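Local coordinates for protein adenosyl-chloride synthase (Thermotoga maritima, PDB 2ZBV) that binds adenosine and, as a member of the SAM hydrolase and SAM-dependent halogenase family, probably cleaves S-adenosyl-L-methionine to an adenosine product, at residues L50-L55 and H231-G236. Numbering follows the deposited sequence.
Sequences LYRASL and HPDSAG
R52 reaches from the helix across to the turn D233–G236, laying its aliphatic stem against the methyl of A235 and bringing its guanidinium up to D233. A235 CB sits beside the stem, 3.9 Å from R52 CG. That stem can run past the methyl because CG stands anti to the carbonyl carbon (chi1 -59°) and the chain stays extended out to NE. At the far end the two side chains cross at about a right angle, with guanidinium and carboxylate planes 63° apart. R52 NH1 is 3.6 Å from D233 OD2, which lies well out of the guanidinium plane, a salt bridge of charges alone with no N-H aimed at the oxygen. Directed bonds come from elsewhere: R52 NH2 donates to the carbonyl of T185, while S184 OG bonds D233 OD2. The other oxygen, D233 OD1, accepts from A235 N at 2.8 Å, met from above the carboxylate plane; this is an Asx turn within a type I turn, and F237 N bonds the same oxygen. With an alanine at D233, the R52 charge is likely to lose its mate here and the backbone N-H of A235 its acceptor. L55 adds an apolar touch to the same methyl, its CD1 4.2 Å from A235 CB. The contact thus joins the end of helix 43-54, in the N-terminal domain, to the tight link between antiparallel strands 228-232 and 237-242 of the C-terminal domain; F237, opening the second strand, makes a cation-pi contact with R52, and helix 97-103 packs against Y51 and L55.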
ATOM      1  N   LEU A  50      -6.796  -6.258  14.581  1.00 15.45           N
ATOM      2  CA  LEU A  50      -7.311  -7.565  14.162  1.00 16.51           C
ATOM      3  C   LEU A  50      -8.774  -7.733  14.554  1.00 14.98           C
ATOM      4  O   LEU A  50      -9.621  -8.069  13.729  1.00 15.61           O
ATOM      5  CB  LEU A  50      -6.496  -8.681  14.814  1.00 13.82           C
ATOM      6  CG  LEU A  50      -7.027 -10.097  14.582  1.00 15.75           C
ATOM      7  CD1 LEU A  50      -6.912 -10.446  13.105  1.00 15.78           C
ATOM      8  CD2 LEU A  50      -6.222 -11.086  15.436  1.00 13.72           C
ATOM      9  N   TYR A  51      -9.076  -7.503  15.823  1.00 16.96           N
ATOM     10  CA  TYR A  51     -10.456  -7.641  16.271  1.00 18.68           C
ATOM     11  C   TYR A  51     -11.407  -6.724  15.499  1.00 18.87           C
ATOM     12  O   TYR A  51     -12.400  -7.173  14.937  1.00 20.41           O
ATOM     13  CB  TYR A  51     -10.566  -7.343  17.763  1.00 18.70           C
ATOM     14  CG  TYR A  51     -11.999  -7.227  18.218  1.00 20.75           C
ATOM     15  CD1 TYR A  51     -12.872  -8.312  18.122  1.00 21.41           C
ATOM     16  CD2 TYR A  51     -12.498  -6.018  18.708  1.00 22.90           C
ATOM     17  CE1 TYR A  51     -14.209  -8.196  18.501  1.00 22.63           C
ATOM     18  CE2 TYR A  51     -13.836  -5.893  19.088  1.00 23.83           C
ATOM     19  CZ  TYR A  51     -14.681  -6.983  18.981  1.00 23.27           C
ATOM     20  OH  TYR A  51     -16.000  -6.857  19.340  1.00 28.16           O
ATOM     21  N   ARG A  52     -11.098  -5.435  15.469  1.00 19.44           N
ATOM     22  CA  ARG A  52     -11.955  -4.484  14.772  1.00 19.98           C
ATOM     23  C   ARG A  52     -12.173  -4.819  13.304  1.00 18.68           C
ATOM     24  O   ARG A  52     -13.297  -4.741  12.808  1.00 16.62           O
ATOM     25  CB  ARG A  52     -11.396  -3.071  14.961  1.00 22.55           C
ATOM     26  CG  ARG A  52     -11.344  -2.737  16.441  1.00 24.52           C
ATOM     27  CD  ARG A  52     -10.788  -1.386  16.784  1.00 28.72           C
ATOM     28  NE  ARG A  52     -10.599  -1.321  18.233  1.00 30.52           N
ATOM     29  CZ  ARG A  52     -10.416  -0.201  18.921  1.00 29.05           C
ATOM     30  NH1 ARG A  52     -10.397   0.969  18.298  1.00 27.51           N
ATOM     31  NH2 ARG A  52     -10.244  -0.260  20.236  1.00 29.63           N
ATOM     32  N   ALA A  53     -11.122  -5.218  12.603  1.00 17.66           N
ATOM     33  CA  ALA A  53     -11.297  -5.573  11.199  1.00 17.63           C
ATOM     34  C   ALA A  53     -12.115  -6.859  11.037  1.00 18.41           C
ATOM     35  O   ALA A  53     -12.923  -6.966  10.112  1.00 17.41           O
ATOM     36  CB  ALA A  53      -9.953  -5.742  10.528  1.00 16.83           C
ATOM     37  N   SER A  54     -11.902  -7.824  11.936  1.00 18.21           N
ATOM     38  CA  SER A  54     -12.594  -9.119  11.870  1.00 19.27           C
ATOM     39  C   SER A  54     -14.106  -8.998  11.965  1.00 19.64           C
ATOM     40  O   SER A  54     -14.832  -9.882  11.509  1.00 17.64           O
ATOM     41  CB  SER A  54     -12.105 -10.062  12.983  1.00 19.45           C
ATOM     42  OG  SER A  54     -12.522  -9.624  14.264  1.00 17.58           O
ATOM     43  N   LEU A  55     -14.572  -7.907  12.565  1.00 18.62           N
ATOM     44  CA  LEU A  55     -16.000  -7.672  12.708  1.00 19.31           C
ATOM     45  C   LEU A  55     -16.680  -7.547  11.346  1.00 20.19           C
ATOM     46  O   LEU A  55     -17.881  -7.798  11.216  1.00 20.36           O
ATOM     47  CB  LEU A  55     -16.245  -6.393  13.514  1.00 18.73           C
ATOM     48  CG  LEU A  55     -16.005  -6.453  15.023  1.00 18.52           C
ATOM     49  CD1 LEU A  55     -16.049  -5.034  15.582  1.00 18.15           C
ATOM     50  CD2 LEU A  55     -17.069  -7.331  15.692  1.00 16.80           C
ATOM     51  N   HIS A 231     -17.076  10.507  19.782  1.00 24.07           N
ATOM     52  CA  HIS A 231     -18.089   9.774  19.045  1.00 25.01           C
ATOM     53  C   HIS A 231     -17.748   8.291  18.979  1.00 24.32           C
ATOM     54  O   HIS A 231     -16.671   7.866  19.416  1.00 23.35           O
ATOM     55  CB  HIS A 231     -18.196  10.339  17.625  1.00 25.99           C
ATOM     56  CG  HIS A 231     -17.001  10.043  16.773  1.00 29.11           C
ATOM     57  ND1 HIS A 231     -17.066   9.245  15.652  1.00 31.43           N
ATOM     58  CD2 HIS A 231     -15.702  10.403  16.902  1.00 31.34           C
ATOM     59  CE1 HIS A 231     -15.861   9.129  15.125  1.00 32.00           C
ATOM     60  NE2 HIS A 231     -15.014   9.821  15.864  1.00 32.97           N
ATOM     61  N   PRO A 232     -18.677   7.476  18.458  1.00 23.81           N
ATOM     62  CA  PRO A 232     -18.389   6.042  18.363  1.00 24.80           C
ATOM     63  C   PRO A 232     -17.742   5.792  17.000  1.00 24.80           C
ATOM     64  O   PRO A 232     -18.309   6.183  15.984  1.00 24.56           O
ATOM     65  CB  PRO A 232     -19.770   5.409  18.471  1.00 24.62           C
ATOM     66  CG  PRO A 232     -20.650   6.409  17.762  1.00 25.66           C
ATOM     67  CD  PRO A 232     -20.115   7.747  18.251  1.00 25.03           C
ATOM     68  N   ASP A 233     -16.562   5.171  16.970  1.00 23.83           N
ATOM     69  CA  ASP A 233     -15.912   4.909  15.689  1.00 25.63           C
ATOM     70  C   ASP A 233     -16.656   3.796  14.946  1.00 26.45           C
ATOM     71  O   ASP A 233     -17.673   3.303  15.424  1.00 27.49           O
ATOM     72  CB  ASP A 233     -14.417   4.563  15.856  1.00 24.11           C
ATOM     73  CG  ASP A 233     -14.175   3.246  16.582  1.00 28.88           C
ATOM     74  OD1 ASP A 233     -15.091   2.403  16.647  1.00 27.53           O
ATOM     75  OD2 ASP A 233     -13.039   3.050  17.077  1.00 28.93           O
ATOM     76  N   SER A 234     -16.153   3.411  13.780  1.00 27.22           N
ATOM     77  CA  SER A 234     -16.812   2.396  12.965  1.00 27.18           C
ATOM     78  C   SER A 234     -16.885   0.992  13.565  1.00 26.91           C
ATOM     79  O   SER A 234     -17.623   0.149  13.064  1.00 26.13           O
ATOM     80  CB  SER A 234     -16.148   2.329  11.586  1.00 27.75           C
ATOM     81  OG  SER A 234     -14.784   1.963  11.683  1.00 28.57           O
ATOM     82  N   ALA A 235     -16.128   0.738  14.628  1.00 26.88           N
ATOM     83  CA  ALA A 235     -16.142  -0.575  15.261  1.00 27.52           C
ATOM     84  C   ALA A 235     -16.875  -0.568  16.604  1.00 29.56           C
ATOM     85  O   ALA A 235     -16.840  -1.554  17.344  1.00 30.58           O
ATOM     86  CB  ALA A 235     -14.716  -1.081  15.448  1.00 26.40           C
ATOM     87  N   GLY A 236     -17.527   0.546  16.921  1.00 27.68           N
ATOM     88  CA  GLY A 236     -18.264   0.635  18.171  1.00 26.99           C
ATOM     89  C   GLY A 236     -17.484   1.138  19.373  1.00 26.45           C
ATOM     90  O   GLY A 236     -17.968   1.051  20.502  1.00 26.91           O
TER